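Local atomic coordinates of rhodopsin (Rubrobacter xylanophilus, PDB entry 6KFQ), a protein that carries a covalently bound retinal and, on absorbing light, pumps protons across the membrane. Residues S103-A106 / L107-M111; A128-F131 / I132-T135; F201-L204 / D205-K209. All coordinates share one frame; numbering follows the deposited sequence.

In the fold
All three interactions are local contacts along transmembrane helices of one seven-helix bundle. Interaction 1 lies on helix 98-120 and interaction 2 on the next helix, 124-153; they touch where the hydroxyl of Ser134 hydrogen-bonds to the carbonyl oxygen of Met111. Both are only partly buried, with aliphatic side chains turned to lipid-like molecules on one side and polar groups or retinal on the other. Interaction 3, on helix 194-218, is more deeply buried, its centre about 8 Å from that of the chain against 12 and 19 Å. All three meet retinal, interaction 1 through Met111 alone; 128-135 packs against its ring, whereas 201-209 is bonded covalently to its Schiff-base end, with a carboxylate alongside.

Interaction 1 of 3, residues S103-A106 / L107-M111; sequences SLIA and LDVVM. With MPG ([(Z)-octadec-9-enyl] (2R)-2,3-bis(oxidanyl)propanoate), chain I.
Ile105 and Val109 meet one helical turn apart through their CG2 methyls, Ile105 CG2 lying 4.2 Å from Val109 CG2. The same two methyls bear on one lipid-like chain, the MPG of chain I: Ile105 CG2 is 3.9 Å from its C14 and Val109 CG2 is 3.8 Å from its C16, while Val109 CG1 reaches its terminal C18 at 4.0 Å. With CG1 of Val109 turned anti to the backbone N (chi1 171°), CG2 falls beside that nitrogen and rests 3.4 Å from Ile105 O, so one branch serves both the turn and the lipid. Val110 repeats this placement a residue later, its CG2 3.3 Å from Ala106 O.

Beneath these methyls runs the regular i to i+4 ladder. Val109 N donates to Ile105 O at 2.8 Å, and Asp108 N to Leu104 O at 3.1 Å. Asp108 belongs to the inward side of the helix: its CG, anti to the backbone N (chi1 179°), carries OD1 to a hydrogen bond with the hydroxyl of Thr79 on helix 70-90, which gives this buried carboxyl group a polar partner. Leu104 packs on Cys87 of that helix and on Val141 and Leu144 of helix 124-153.

Helix 98-120 thus rests one side on lipid, through branched side chains at i and i+4, and is tied on another to helix 70-90 by an aspartate-threonine link between the third and fourth helices like that of bacteriorhodopsin.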
loop_
_atom_site.group_PDB
_atom_site.type_symbol
_atom_site.label_atom_id
_atom_site.label_comp_id
_atom_site.label_asym_id
_atom_site.label_seq_id
_atom_site.Cartn_x
_atom_site.Cartn_y
_atom_site.Cartn_z
ATOM N N SER A 103 1.312 -1.037 16.767
ATOM C CA SER A 103 -0.148 -1.028 16.745
ATOM C C SER A 103 -0.673 -0.725 15.353
ATOM O O SER A 103 -1.588 -1.395 14.861
ATOM C CB SER A 103 -0.691 0.002 17.734
ATOM O OG SER A 103 -0.373 -0.366 19.059
ATOM N N LEU A 104 -0.135 0.318 14.722
ATOM C CA LEU A 104 -0.562 0.668 13.375
ATOM C C LEU A 104 -0.302 -0.474 12.409
ATOM O O LEU A 104 -1.163 -0.824 11.591
ATOM C CB LEU A 104 0.165 1.938 12.917
ATOM C CG LEU A 104 -0.147 2.459 11.513
ATOM C CD1 LEU A 104 -1.604 2.919 11.415
ATOM C CD2 LEU A 104 0.797 3.586 11.157
ATOM N N ILE A 105 0.889 -1.070 12.479
ATOM C CA ILE A 105 1.220 -2.124 11.522
ATOM C C ILE A 105 0.359 -3.356 11.778
ATOM O O ILE A 105 -0.167 -3.970 10.842
ATOM C CB ILE A 105 2.727 -2.454 11.576
ATOM C CG1 ILE A 105 3.588 -1.264 11.121
ATOM C CG2 ILE A 105 3.037 -3.733 10.788
ATOM C CD1 ILE A 105 3.154 -0.626 9.832
ATOM N N ALA A 106 0.172 -3.722 13.045
ATOM C CA ALA A 106 -0.636 -4.895 13.360
ATOM C C ALA A 106 -2.062 -4.732 12.839
ATOM O O ALA A 106 -2.623 -5.653 12.235
ATOM C CB ALA A 106 -0.627 -5.147 14.867
ATOM N N LEU A 107 -2.657 -3.558 13.054
ATOM C CA LEU A 107 -3.984 -3.287 12.511
ATOM C C LEU A 107 -4.004 -3.466 11.000
ATOM O O LEU A 107 -4.924 -4.077 10.444
ATOM C CB LEU A 107 -4.400 -1.863 12.870
ATOM C CG LEU A 107 -5.641 -1.569 13.709
ATOM C CD1 LEU A 107 -6.009 -2.717 14.602
ATOM C CD2 LEU A 107 -5.390 -0.315 14.524
ATOM N N ASP A 108 -2.985 -2.936 10.321
ATOM C CA ASP A 108 -2.913 -3.031 8.870
ATOM C C ASP A 108 -2.787 -4.478 8.405
ATOM O O ASP A 108 -3.409 -4.873 7.410
ATOM C CB ASP A 108 -1.738 -2.201 8.375
ATOM C CG ASP A 108 -1.582 -2.272 6.884
ATOM O OD1 ASP A 108 -0.874 -3.184 6.404
ATOM O OD2 ASP A 108 -2.204 -1.434 6.197
ATOM N N VAL A 109 -1.989 -5.286 9.112
ATOM C CA VAL A 109 -1.828 -6.684 8.722
ATOM C C VAL A 109 -3.131 -7.447 8.939
ATOM O O VAL A 109 -3.518 -8.289 8.118
ATOM C CB VAL A 109 -0.648 -7.318 9.485
ATOM C CG1 VAL A 109 -0.607 -8.820 9.267
ATOM C CG2 VAL A 109 0.661 -6.691 9.031
ATOM N N VAL A 110 -3.842 -7.147 10.027
ATOM C CA VAL A 110 -5.149 -7.755 10.262
ATOM C C VAL A 110 -6.114 -7.392 9.139
ATOM O O VAL A 110 -6.867 -8.240 8.639
ATOM C CB VAL A 110 -5.686 -7.320 11.638
ATOM C CG1 VAL A 110 -7.171 -7.610 11.737
ATOM C CG2 VAL A 110 -4.917 -8.039 12.748
ATOM N N MET A 111 -6.112 -6.123 8.732
ATOM C CA MET A 111 -6.940 -5.686 7.611
ATOM C C MET A 111 -6.682 -6.528 6.365
ATOM O O MET A 111 -7.617 -7.058 5.749
ATOM C CB MET A 111 -6.667 -4.204 7.333
ATOM C CG MET A 111 -7.402 -3.654 6.136
ATOM S SD MET A 111 -6.879 -1.972 5.692
ATOM C CE MET A 111 -5.281 -2.252 4.906
HETATM C C14 MPG I . 5.089 -6.486 8.893
HETATM C C15 MPG I . 5.131 -7.860 8.274
HETATM C C16 MPG I . 3.819 -8.600 8.320
HETATM C C17 MPG I . 3.888 -9.999 7.772
HETATM C C18 MPG I . 2.553 -10.699 7.729
#

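Interaction 2 of 3, residues A128-F131 / I132-T135; sequences AILF and IIST. With RET (retinal), chain R; MPG ([(Z)-octadec-9-enyl] (2R)-2,3-bis(oxidanyl)propanoate), chain B; MPG ([(Z)-octadec-9-enyl] (2R)-2,3-bis(oxidanyl)propanoate), chain D.
Phe131 lays the CD1-CE1 side of its ring against the saturated part of the retinal ring, CD1 3.6 Å from RET C3 with CE1 close to C4, while CD2 meets a lipid-like chain at MPG C5 of chain D, 3.8 Å away. The phenyl therefore stands between chromophore and lipid, and it also stacks with the ring of Trp182 on helix 158-184. From one turn further on, Thr135 places its hydroxyl over one face of the phenyl, OG1 3.5 Å above the plane and offset toward the rim near CE2.

That hydroxyl is fixed by the backbone: Thr135 OG1 donates to Phe131 O at 2.9 Å, and Thr135 N donates to the same oxygen, the two donors arriving from opposite faces of the carbonyl plane. A threonine returning its hydroxyl to the i-4 carbonyl is a familiar way of satisfying a polar group inside a transmembrane helix; here, on the fifth helix of the bundle, it also lines the retinal pocket. Putting an alanine in place of Phe131 would probably open a gap beside C3 and C4 of the retinal ring and leave Trp182 without its stacking partner.

Ser134 approaches the same retinal ring, OG 3.1 Å from RET C3. With OG anti to the backbone N (chi1 -177°), the hydroxyl lies between that ring and helix 98-120, where it is hydrogen-bonded to Met111 O.

Another side of the helix is aliphatic. Ile129 CG1 and Ile133 CD1 touch at 4.2 Å, and both residues rest against the second lipid-like chain, Ile129 CG2 coming to 3.7 Å and Ile133 CD1 to 3.8 Å from MPG C4 of chain B.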
loop_
_atom_site.group_PDB
_atom_site.type_symbol
_atom_site.label_atom_id
_atom_site.label_comp_id
_atom_site.label_asym_id
_atom_site.label_seq_id
_atom_site.Cartn_x
_atom_site.Cartn_y
_atom_site.Cartn_z
ATOM N N ALA A 128 -19.053 -11.819 4.212
ATOM C CA ALA A 128 -19.554 -10.514 4.624
ATOM C C ALA A 128 -19.003 -10.118 5.983
ATOM O O ALA A 128 -18.511 -8.997 6.163
ATOM C CB ALA A 128 -21.085 -10.525 4.639
ATOM N N ILE A 129 -19.071 -11.027 6.960
ATOM C CA ILE A 129 -18.576 -10.699 8.296
ATOM C C ILE A 129 -17.077 -10.412 8.253
ATOM O O ILE A 129 -16.583 -9.515 8.945
ATOM C CB ILE A 129 -18.921 -11.817 9.302
ATOM C CG1 ILE A 129 -18.560 -11.386 10.722
ATOM C CG2 ILE A 129 -18.209 -13.111 8.967
ATOM C CD1 ILE A 129 -19.443 -10.284 11.264
ATOM N N LEU A 130 -16.335 -11.156 7.431
ATOM C CA LEU A 130 -14.896 -10.921 7.334
ATOM C C LEU A 130 -14.581 -9.603 6.639
ATOM O O LEU A 130 -13.584 -8.948 6.974
ATOM C CB LEU A 130 -14.225 -12.076 6.598
ATOM C CG LEU A 130 -14.249 -13.386 7.374
ATOM C CD1 LEU A 130 -13.778 -14.552 6.503
ATOM C CD2 LEU A 130 -13.401 -13.245 8.610
ATOM N N PHE A 131 -15.409 -9.193 5.678
ATOM C CA PHE A 131 -15.207 -7.878 5.081
ATOM C C PHE A 131 -15.445 -6.785 6.111
ATOM O O PHE A 131 -14.754 -5.761 6.119
ATOM C CB PHE A 131 -16.122 -7.704 3.865
ATOM C CG PHE A 131 -16.048 -6.340 3.244
ATOM C CD1 PHE A 131 -15.115 -6.066 2.247
ATOM C CD2 PHE A 131 -16.893 -5.324 3.666
ATOM C CE1 PHE A 131 -15.030 -4.809 1.689
ATOM C CE2 PHE A 131 -16.815 -4.057 3.118
ATOM C CZ PHE A 131 -15.875 -3.799 2.120
ATOM N N ILE A 132 -16.418 -6.981 6.996
ATOM C CA ILE A 132 -16.673 -5.977 8.022
ATOM C C ILE A 132 -15.507 -5.903 8.995
ATOM O O ILE A 132 -15.059 -4.810 9.365
ATOM C CB ILE A 132 -17.993 -6.275 8.750
ATOM C CG1 ILE A 132 -19.129 -6.321 7.740
ATOM C CG2 ILE A 132 -18.269 -5.203 9.797
ATOM C CD1 ILE A 132 -19.281 -5.054 6.972
ATOM N N ILE A 133 -15.017 -7.062 9.449
ATOM C CA ILE A 133 -13.860 -7.068 10.342
ATOM C C ILE A 133 -12.676 -6.365 9.681
ATOM O O ILE A 133 -11.987 -5.547 10.303
ATOM C CB ILE A 133 -13.509 -8.511 10.755
ATOM C CG1 ILE A 133 -14.662 -9.129 11.544
ATOM C CG2 ILE A 133 -12.254 -8.532 11.601
ATOM C CD1 ILE A 133 -14.572 -10.634 11.691
ATOM N N SER A 134 -12.444 -6.647 8.404
ATOM C CA SER A 134 -11.331 -6.009 7.700
ATOM C C SER A 134 -11.512 -4.492 7.641
ATOM O O SER A 134 -10.582 -3.727 7.926
ATOM C CB SER A 134 -11.200 -6.606 6.298
ATOM O OG SER A 134 -10.083 -6.035 5.629
ATOM N N THR A 135 -12.718 -4.038 7.300
ATOM C CA THR A 135 -12.990 -2.606 7.265
ATOM C C THR A 135 -12.844 -1.967 8.645
ATOM O O THR A 135 -12.365 -0.830 8.758
ATOM C CB THR A 135 -14.387 -2.373 6.696
ATOM O OG1 THR A 135 -14.446 -2.928 5.379
ATOM C CG2 THR A 135 -14.716 -0.893 6.625
HETATM C C1 RET R . -9.618 -5.059 1.362
HETATM C C2 RET R . -10.916 -5.873 1.470
HETATM C C3 RET R . -11.542 -5.897 2.848
HETATM C C4 RET R . -11.796 -4.494 3.362
HETATM C C5 RET R . -10.669 -3.524 3.084
HETATM C C6 RET R . -9.644 -3.805 2.259
HETATM C C7 RET R . -8.603 -2.811 2.044
HETATM C C8 RET R . -7.420 -2.896 1.376
HETATM C C9 RET R . -6.409 -1.884 1.170
HETATM C C10 RET R . -5.407 -2.142 0.309
HETATM C C11 RET R . -4.306 -1.291 -0.038
HETATM C C12 RET R . -3.371 -1.708 -0.887
HETATM C C13 RET R . -2.199 -0.983 -1.319
HETATM C C14 RET R . -1.295 -1.620 -2.101
HETATM C C15 RET R . -0.055 -1.104 -2.608
HETATM C C16 RET R . -8.461 -5.987 1.757
HETATM C C17 RET R . -9.489 -4.708 -0.133
HETATM C C18 RET R . -10.729 -2.308 3.968
HETATM C C19 RET R . -6.534 -0.580 1.905
HETATM C C20 RET R . -2.028 0.433 -0.846
HETATM C C2 MPG B . -16.234 -16.107 10.436
HETATM C C3 MPG B . -15.431 -15.252 11.394
HETATM C C4 MPG B . -16.211 -14.098 11.979
HETATM C C5 MPG B . -17.001 -14.427 13.224
HETATM C C6 MPG B . -16.199 -14.376 14.507
HETATM C C7 MPG B . -15.797 -12.969 14.935
HETATM C C8 MPG B . -15.063 -12.899 16.242
HETATM C C9 MPG B . -14.829 -11.495 16.714
HETATM C C10 MPG B . -13.686 -10.919 17.008
HETATM C C11 MPG B . -13.555 -9.487 17.429
HETATM C C12 MPG B . -12.868 -9.282 18.748
HETATM C C13 MPG B . -11.352 -9.176 18.675
HETATM C C14 MPG B . -10.701 -8.828 19.994
HETATM C C15 MPG B . -9.224 -8.507 19.915
HETATM C C16 MPG B . -8.619 -8.103 21.241
HETATM C C17 MPG B . -7.157 -7.741 21.233
HETATM C C18 MPG B . -6.611 -7.389 22.599
HETATM O O1 MPG B . -16.186 -17.720 8.640
HETATM C C1 MPG B . -15.386 -17.079 9.660
HETATM C CXD MPG B . -16.522 -19.268 6.869
HETATM O O2 MPG B . -17.824 -18.717 6.963
HETATM C C21 MPG B . -16.536 -20.770 7.106
HETATM O O3 MPG B . -17.384 -21.395 6.155
HETATM O O4 MPG B . -14.386 -18.802 7.830
HETATM C CX3 MPG B . -15.568 -18.578 7.833
HETATM C C2 MPG D . -20.080 -9.067 0.203
HETATM C C3 MPG D . -19.949 -8.528 1.608
HETATM C C4 MPG D . -20.613 -7.180 1.796
HETATM C C5 MPG D . -20.466 -6.614 3.191
HETATM C C6 MPG D . -21.373 -5.447 3.505
HETATM C C7 MPG D . -21.152 -4.200 2.657
HETATM C C8 MPG D . -22.276 -3.887 1.715
HETATM C C9 MPG D . -22.141 -2.538 1.082
HETATM C C10 MPG D . -22.904 -2.000 0.164
HETATM C C11 MPG D . -24.125 -2.568 -0.490
HETATM C C12 MPG D . -25.277 -1.606 -0.489
HETATM C C13 MPG D . -26.519 -2.051 -1.252
HETATM C C14 MPG D . -26.494 -1.777 -2.739
HETATM C C15 MPG D . -25.641 -2.720 -3.553
#

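Interaction 3 of 3, residues F201-L204 / D205-K209. With RET (retinal), chain R.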
loop_
_atom_site.group_PDB
_atom_site.type_symbol
_atom_site.label_atom_id
_atom_site.label_comp_id
_atom_site.label_asym_id
_atom_site.label_seq_id
_atom_site.Cartn_x
_atom_site.Cartn_y
_atom_site.Cartn_z
ATOM N N PHE A 201 -7.472 -2.107 -9.554
ATOM C CA PHE A 201 -6.401 -2.313 -8.582
ATOM C C PHE A 201 -5.048 -1.930 -9.171
ATOM O O PHE A 201 -4.173 -1.441 -8.444
ATOM C CB PHE A 201 -6.355 -3.773 -8.106
ATOM C CG PHE A 201 -7.388 -4.134 -7.073
ATOM C CD1 PHE A 201 -7.645 -3.303 -5.979
ATOM C CD2 PHE A 201 -8.085 -5.327 -7.174
ATOM C CE1 PHE A 201 -8.583 -3.661 -5.022
ATOM C CE2 PHE A 201 -9.036 -5.689 -6.226
ATOM C CZ PHE A 201 -9.287 -4.852 -5.148
ATOM N N MET A 202 -4.854 -2.147 -10.476
ATOM C CA MET A 202 -3.583 -1.777 -11.091
ATOM C C MET A 202 -3.371 -0.270 -11.047
ATOM O O MET A 202 -2.272 0.196 -10.720
ATOM C CB MET A 202 -3.513 -2.297 -12.532
ATOM C CG MET A 202 -2.237 -1.888 -13.279
ATOM S SD MET A 202 -2.419 -0.304 -14.129
ATOM C CE MET A 202 -3.631 -0.712 -15.378
ATOM N N VAL A 203 -4.407 0.513 -11.367
ATOM C CA VAL A 203 -4.268 1.965 -11.321
ATOM C C VAL A 203 -4.008 2.418 -9.892
ATOM O O VAL A 203 -3.090 3.207 -9.628
ATOM C CB VAL A 203 -5.512 2.658 -11.905
ATOM C CG1 VAL A 203 -5.402 4.168 -11.739
ATOM C CG2 VAL A 203 -5.696 2.297 -13.373
ATOM N N LEU A 204 -4.808 1.910 -8.943
ATOM C CA LEU A 204 -4.591 2.236 -7.541
ATOM C C LEU A 204 -3.184 1.859 -7.095
ATOM O O LEU A 204 -2.494 2.654 -6.445
ATOM C CB LEU A 204 -5.638 1.519 -6.671
ATOM C CG LEU A 204 -7.066 2.030 -6.866
ATOM C CD1 LEU A 204 -8.068 1.134 -6.102
ATOM C CD2 LEU A 204 -7.155 3.463 -6.367
ATOM N N ASP A 205 -2.754 0.631 -7.398
ATOM C CA ASP A 205 -1.426 0.194 -6.965
ATOM C C ASP A 205 -0.332 1.119 -7.488
ATOM O O ASP A 205 0.585 1.488 -6.749
ATOM C CB ASP A 205 -1.147 -1.230 -7.442
ATOM C CG ASP A 205 -1.885 -2.281 -6.640
ATOM O OD1 ASP A 205 -2.451 -1.953 -5.568
ATOM O OD2 ASP A 205 -1.884 -3.448 -7.093
ATOM N N LEU A 206 -0.398 1.489 -8.764
ATOM C CA LEU A 206 0.660 2.322 -9.327
ATOM C C LEU A 206 0.674 3.702 -8.680
ATOM O O LEU A 206 1.745 4.243 -8.379
ATOM C CB LEU A 206 0.490 2.425 -10.841
ATOM C CG LEU A 206 0.870 1.147 -11.587
ATOM C CD1 LEU A 206 0.404 1.216 -13.023
ATOM C CD2 LEU A 206 2.380 0.931 -11.534
ATOM N N LEU A 207 -0.504 4.276 -8.436
ATOM C CA LEU A 207 -0.566 5.572 -7.769
ATOM C C LEU A 207 -0.114 5.466 -6.317
ATOM O O LEU A 207 0.683 6.281 -5.838
ATOM C CB LEU A 207 -1.989 6.126 -7.849
ATOM C CG LEU A 207 -2.506 6.435 -9.262
ATOM C CD1 LEU A 207 -3.958 6.913 -9.174
ATOM C CD2 LEU A 207 -1.616 7.485 -9.959
ATOM N N ALA A 208 -0.620 4.462 -5.598
ATOM C CA ALA A 208 -0.340 4.327 -4.171
ATOM C C ALA A 208 1.093 3.907 -3.875
ATOM O O ALA A 208 1.526 4.040 -2.718
ATOM C CB ALA A 208 -1.322 3.321 -3.548
ATOM N N LYS A 209 1.841 3.430 -4.881
ATOM C CA LYS A 209 3.217 2.978 -4.691
ATOM C C LYS A 209 4.201 3.783 -5.524
ATOM O O LYS A 209 5.137 4.363 -4.965
ATOM C CB LYS A 209 3.352 1.480 -5.015
ATOM C CG LYS A 209 2.591 0.556 -4.036
ATOM C CD LYS A 209 2.812 -0.929 -4.321
ATOM C CE LYS A 209 2.183 -1.799 -3.225
ATOM N NZ LYS A 209 0.719 -1.990 -3.417
HETATM C C1 RET R . -9.618 -5.059 1.362
HETATM C C2 RET R . -10.916 -5.873 1.470
HETATM C C3 RET R . -11.542 -5.897 2.848
HETATM C C4 RET R . -11.796 -4.494 3.362
HETATM C C5 RET R . -10.669 -3.524 3.084
HETATM C C6 RET R . -9.644 -3.805 2.259
HETATM C C7 RET R . -8.603 -2.811 2.044
HETATM C C8 RET R . -7.420 -2.896 1.376
HETATM C C9 RET R . -6.409 -1.884 1.170
HETATM C C10 RET R . -5.407 -2.142 0.309
HETATM C C11 RET R . -4.306 -1.291 -0.038
HETATM C C12 RET R . -3.371 -1.708 -0.887
HETATM C C13 RET R . -2.199 -0.983 -1.319
HETATM C C14 RET R . -1.295 -1.620 -2.101
HETATM C C15 RET R . -0.055 -1.104 -2.608
HETATM C C16 RET R . -8.461 -5.987 1.757
HETATM C C17 RET R . -9.489 -4.708 -0.133
HETATM C C18 RET R . -10.729 -2.308 3.968
HETATM C C19 RET R . -6.534 -0.580 1.905
HETATM C C20 RET R . -2.028 0.433 -0.846
#
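Asp205 has its CG anti to the carbonyl carbon (chi1 -75°), which folds the carboxylate back over the preceding turn and leaves CG only 3.0 Å from Phe201 O. The same carbonyl oxygen accepts the backbone N-H of Asp205 (N to O 2.7 Å), so the side chain sits tightly over its own helical bond. Lys209 runs extended through chi2 and chi3 and then bends at chi4 (81°). This turn brings NZ into its covalent bond with RET C15 (1.4 Å) and leaves it 3.8 Å from Asp205 OD1, a long salt bridge. OD1 also lies 3.7 Å from RET C14, placing the carboxylate beside the Schiff-base linkage, as the corresponding aspartate is in bacteriorhodopsin.

The backbone widens here: residues 206-209 form a pi-type turn, and the bond from Lys209 N to Asp205 O is weak. Ala208 CB touches the RET C20 methyl at 4.0 Å. Outward, Val203 and Leu207 lie side by side and point the same way, Val203 CG1 to Leu207 CD1 4.0 Å, with Leu207 touching a lipid-like molecule.

Neighbouring helices fix the polar end: Tyr178 of helix 158-184 is hydrogen-bonded to Asp205 OD1 and Tyr49 of helix 32-53 to OD2. Packing comes from two more helices, Trp75 of helix 70-90 meeting the Phe201 ring edge-to-face and Met13 of helix 2-23 touching both Asp205 and Lys209.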